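Local coordinates for protein ionotropic glutamate receptor bacterial homologue (Nostoc punctiforme, PDB 2PYY) that binds L-glutamate in the ligand-binding core of a prokaryotic ionotropic glutamate receptor, probably coupling agonist capture to channel opening, at residues B[88-96]-B[171-179]. Sequence-based numbering, arbitrary orientation.
Sequences SGLQIMVRN and KGKVEIVGS
Val94 and Glu175 exchange two backbone hydrogen bonds, Val94 N to Glu175 O and Glu175 N to Val94 O; this reciprocal pattern, both bonds 2.9 Å, marks an antiparallel hydrogen-bonded pair. Beyond the non-hydrogen-bonded pair Met93–Ile176, Val177 N donates to Ile92 O at 3.0 Å; the return bond is replaced by a water, which accepts from Ile92 N and donates to Val177 O and Ser179 O. The water joins the two segments where 171-179 turns a corner at Gly178 and Ser179.

The two strands are neighbours in the mixed sheet of one lobe of this periplasmic-binding-protein-like fold; farther back along 88-94, the side chain of Leu90 comes to about 6 Å from the bound glutamate.

Among apolar contacts, Met93 and Val174 cross at roughly a right angle. With CG anti to the backbone N (chi1 177°), Met93 sets CG tightly against Val174 CG2, at 3.4 Å, and SD meets both valine methyls; Leu147 of helix 140-148 touches both side chains. On the other face, Val94 CG2 lies 4.0 Å from Val177 CG2.

The one side-chain hydrogen bond across the pair of segments comes from Gln91, whose amide passes Ile176 CG2, 3.6 Å from OE1, and gives a weak hydrogen bond from NE2 to Gly178 O (2.9 Å, N-H...O only 129°). A leucine here would probably lose this weak tie, leaving Gly178 O without the amide donor.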
ATOM      1  N   SER B  88       9.227   0.012  -7.291  1.00 18.30           N
ATOM      2  CA  SER B  88       9.980   0.512  -6.131  1.00 19.83           C
ATOM      3  C   SER B  88       9.687  -0.305  -4.865  1.00 18.63           C
ATOM      4  O   SER B  88       9.162  -1.408  -4.948  1.00 20.94           O
ATOM      5  CB  SER B  88       9.622   1.986  -5.894  1.00 18.19           C
ATOM      6  OG  SER B  88      10.372   2.557  -4.837  1.00 20.39           O
ATOM      7  N   GLY B  89      10.042   0.235  -3.702  1.00 19.30           N
ATOM      8  CA  GLY B  89       9.779  -0.475  -2.466  1.00 19.78           C
ATOM      9  C   GLY B  89      10.431   0.178  -1.267  1.00 20.44           C
ATOM     10  O   GLY B  89      11.270   1.067  -1.411  1.00 22.40           O
ATOM     11  N   LEU B  90      10.058  -0.266  -0.073  1.00 20.35           N
ATOM     12  CA  LEU B  90      10.624   0.294   1.148  1.00 21.00           C
ATOM     13  C   LEU B  90      11.947  -0.366   1.476  1.00 23.08           C
ATOM     14  O   LEU B  90      12.139  -1.557   1.221  1.00 22.17           O
ATOM     15  CB  LEU B  90       9.656   0.093   2.309  1.00 20.63           C
ATOM     16  CG  LEU B  90       8.221   0.560   2.068  1.00 19.72           C
ATOM     17  CD1 LEU B  90       7.357   0.202   3.268  1.00 18.73           C
ATOM     18  CD2 LEU B  90       8.206   2.054   1.806  1.00 20.83           C
ATOM     19  N   GLN B  91      12.859   0.408   2.046  1.00 24.07           N
ATOM     20  CA  GLN B  91      14.157  -0.120   2.426  1.00 26.17           C
ATOM     21  C   GLN B  91      14.643   0.601   3.675  1.00 26.01           C
ATOM     22  O   GLN B  91      14.169   1.691   3.996  1.00 24.95           O
ATOM     23  CB  GLN B  91      15.152   0.059   1.280  1.00 31.10           C
ATOM     24  CG  GLN B  91      16.423  -0.763   1.429  1.00 33.01           C
ATOM     25  CD  GLN B  91      17.008  -1.153   0.088  1.00 36.29           C
ATOM     26  OE1 GLN B  91      17.157  -0.312  -0.799  1.00 38.08           O
ATOM     27  NE2 GLN B  91      17.347  -2.436  -0.070  1.00 38.33           N
ATOM     28  N   ILE B  92      15.591  -0.014   4.371  1.00 25.43           N
ATOM     29  CA  ILE B  92      16.132   0.551   5.596  1.00 25.47           C
ATOM     30  C   ILE B  92      17.433   1.321   5.359  1.00 24.85           C
ATOM     31  O   ILE B  92      18.243   0.945   4.509  1.00 24.38           O
ATOM     32  CB  ILE B  92      16.401  -0.565   6.646  1.00 24.92           C
ATOM     33  CG1 ILE B  92      15.146  -1.419   6.848  1.00 25.81           C
ATOM     34  CG2 ILE B  92      16.816   0.056   7.963  1.00 26.88           C
ATOM     35  CD1 ILE B  92      15.345  -2.617   7.770  1.00 24.32           C
ATOM     36  N   MET B  93      17.611   2.407   6.112  1.00 23.05           N
ATOM     37  CA  MET B  93      18.808   3.241   6.041  1.00 23.10           C
ATOM     38  C   MET B  93      19.201   3.661   7.458  1.00 26.52           C
ATOM     39  O   MET B  93      18.366   4.156   8.217  1.00 25.51           O
ATOM     40  CB  MET B  93      18.557   4.493   5.192  1.00 22.31           C
ATOM     41  CG  MET B  93      19.744   5.446   5.143  1.00 22.29           C
ATOM     42  SD  MET B  93      19.528   6.867   4.035  1.00 24.44           S
ATOM     43  CE  MET B  93      18.513   7.986   5.099  1.00 22.02           C
ATOM     44  N   VAL B  94      20.466   3.451   7.818  1.00 29.24           N
ATOM     45  CA  VAL B  94      20.956   3.815   9.147  1.00 32.07           C
ATOM     46  C   VAL B  94      22.241   4.623   9.024  1.00 33.79           C
ATOM     47  O   VAL B  94      22.798   4.738   7.935  1.00 34.32           O
ATOM     48  CB  VAL B  94      21.239   2.560  10.012  1.00 31.61           C
ATOM     49  CG1 VAL B  94      19.955   1.758  10.227  1.00 32.64           C
ATOM     50  CG2 VAL B  94      22.291   1.696   9.348  1.00 32.32           C
ATOM     51  N   ARG B  95      22.698   5.194  10.135  1.00 36.59           N
ATOM     52  CA  ARG B  95      23.933   5.975  10.139  1.00 40.05           C
ATOM     53  C   ARG B  95      25.126   5.044   9.985  1.00 41.90           C
ATOM     54  O   ARG B  95      25.119   3.930  10.505  1.00 42.63           O
ATOM     55  CB  ARG B  95      24.070   6.752  11.449  1.00 41.89           C
ATOM     56  CG  ARG B  95      23.344   8.078  11.461  1.00 43.66           C
ATOM     57  CD  ARG B  95      23.476   8.790  12.801  1.00 46.20           C
ATOM     58  NE  ARG B  95      22.530   8.273  13.784  1.00 47.77           N
ATOM     59  CZ  ARG B  95      22.736   7.200  14.539  1.00 47.69           C
ATOM     60  NH1 ARG B  95      23.869   6.517  14.439  1.00 47.17           N
ATOM     61  NH2 ARG B  95      21.796   6.800  15.385  1.00 48.09           N
ATOM     62  N   ASN B  96      26.148   5.496   9.267  1.00 43.96           N
ATOM     63  CA  ASN B  96      27.343   4.682   9.071  1.00 46.54           C
ATOM     64  C   ASN B  96      28.357   4.938  10.181  1.00 46.69           C
ATOM     65  O   ASN B  96      28.471   4.159  11.129  1.00 46.19           O
ATOM     66  CB  ASN B  96      27.979   4.983   7.709  1.00 48.69           C
ATOM     67  CG  ASN B  96      28.276   6.454   7.514  1.00 50.95           C
ATOM     68  OD1 ASN B  96      28.859   6.854   6.504  1.00 52.64           O
ATOM     69  ND2 ASN B  96      27.877   7.273   8.479  1.00 53.61           N
ATOM     70  N   LYS B 171      26.013  11.380   1.088  1.00 44.15           N
ATOM     71  CA  LYS B 171      27.173  10.560   0.764  1.00 45.25           C
ATOM     72  C   LYS B 171      28.204  10.550   1.894  1.00 45.16           C
ATOM     73  O   LYS B 171      28.588  11.603   2.411  1.00 43.78           O
ATOM     74  CB  LYS B 171      27.820  11.054  -0.536  1.00 45.43           C
ATOM     75  CG  LYS B 171      28.749  10.039  -1.193  1.00 47.22           C
ATOM     76  CD  LYS B 171      29.246  10.541  -2.540  1.00 47.07           C
ATOM     77  CE  LYS B 171      30.025   9.473  -3.283  1.00 47.59           C
ATOM     78  NZ  LYS B 171      30.511   9.958  -4.606  1.00 48.17           N
ATOM     79  N   GLY B 172      28.624   9.345   2.275  1.00 45.76           N
ATOM     80  CA  GLY B 172      29.615   9.176   3.323  1.00 47.01           C
ATOM     81  C   GLY B 172      29.139   9.608   4.691  1.00 47.61           C
ATOM     82  O   GLY B 172      29.942   9.975   5.549  1.00 47.64           O
ATOM     83  N   LYS B 173      27.830   9.560   4.902  1.00 47.19           N
ATOM     84  CA  LYS B 173      27.259   9.964   6.181  1.00 46.64           C
ATOM     85  C   LYS B 173      26.117   9.041   6.560  1.00 44.70           C
ATOM     86  O   LYS B 173      25.542   9.162   7.641  1.00 44.92           O
ATOM     87  CB  LYS B 173      26.754  11.404   6.087  1.00 47.73           C
ATOM     88  CG  LYS B 173      27.755  12.365   5.460  1.00 49.51           C
ATOM     89  CD  LYS B 173      27.277  13.805   5.533  1.00 51.70           C
ATOM     90  CE  LYS B 173      25.967  14.000   4.787  1.00 52.77           C
ATOM     91  NZ  LYS B 173      25.482  15.412   4.883  1.00 54.29           N
ATOM     92  N   VAL B 174      25.808   8.106   5.668  1.00 42.45           N
ATOM     93  CA  VAL B 174      24.719   7.179   5.907  1.00 41.24           C
ATOM     94  C   VAL B 174      24.940   5.873   5.148  1.00 40.43           C
ATOM     95  O   VAL B 174      25.877   5.761   4.363  1.00 41.28           O
ATOM     96  CB  VAL B 174      23.382   7.820   5.466  1.00 41.55           C
ATOM     97  CG1 VAL B 174      23.110   7.523   4.002  1.00 39.25           C
ATOM     98  CG2 VAL B 174      22.260   7.350   6.357  1.00 42.01           C
ATOM     99  N   GLU B 175      24.081   4.885   5.384  1.00 39.41           N
ATOM    100  CA  GLU B 175      24.210   3.598   4.709  1.00 37.66           C
ATOM    101  C   GLU B 175      22.864   2.883   4.581  1.00 36.35           C
ATOM    102  O   GLU B 175      22.033   2.937   5.489  1.00 34.53           O
ATOM    103  CB  GLU B 175      25.207   2.703   5.469  1.00 39.62           C
ATOM    104  CG  GLU B 175      25.321   1.273   4.929  1.00 39.00           C
ATOM    105  CD  GLU B 175      26.314   0.402   5.702  1.00 39.85           C
ATOM    106  OE1 GLU B 175      26.486  -0.774   5.322  1.00 38.83           O
ATOM    107  OE2 GLU B 175      26.921   0.882   6.683  1.00 39.28           O
ATOM    108  N   ILE B 176      22.654   2.223   3.443  1.00 35.30           N
ATOM    109  CA  ILE B 176      21.423   1.479   3.183  1.00 35.46           C
ATOM    110  C   ILE B 176      21.683   0.015   3.508  1.00 35.36           C
ATOM    111  O   ILE B 176      22.694  -0.546   3.088  1.00 35.16           O
ATOM    112  CB  ILE B 176      20.996   1.599   1.703  1.00 36.81           C
ATOM    113  CG1 ILE B 176      20.636   3.050   1.389  1.00 37.13           C
ATOM    114  CG2 ILE B 176      19.816   0.668   1.415  1.00 36.10           C
ATOM    115  CD1 ILE B 176      20.238   3.296  -0.046  1.00 39.73           C
ATOM    116  N   VAL B 177      20.766  -0.605   4.246  1.00 34.88           N
ATOM    117  CA  VAL B 177      20.938  -1.994   4.646  1.00 35.21           C
ATOM    118  C   VAL B 177      19.740  -2.895   4.372  1.00 36.64           C
ATOM    119  O   VAL B 177      18.598  -2.437   4.276  1.00 36.65           O
ATOM    120  CB  VAL B 177      21.272  -2.091   6.155  1.00 35.75           C
ATOM    121  CG1 VAL B 177      21.706  -3.511   6.504  1.00 35.10           C
ATOM    122  CG2 VAL B 177      22.373  -1.097   6.511  1.00 33.35           C
ATOM    123  N   GLY B 178      20.025  -4.189   4.251  1.00 36.55           N
ATOM    124  CA  GLY B 178      18.989  -5.173   4.006  1.00 37.40           C
ATOM    125  C   GLY B 178      18.358  -5.076   2.635  1.00 37.99           C
ATOM    126  O   GLY B 178      18.690  -4.199   1.839  1.00 37.24           O
ATOM    127  N   SER B 179      17.446  -5.998   2.359  1.00 39.30           N
ATOM    128  CA  SER B 179      16.742  -6.027   1.084  1.00 40.29           C
ATOM    129  C   SER B 179      15.465  -5.206   1.194  1.00 39.19           C
ATOM    130  O   SER B 179      15.189  -4.605   2.235  1.00 39.54           O
ATOM    131  CB  SER B 179      16.410  -7.471   0.712  1.00 42.22           C
ATOM    132  OG  SER B 179      15.883  -8.186   1.821  1.00 43.59           O
TER
HETATM  133  O   HOH W   1      16.065  -3.057   4.178  1.00 30.72           O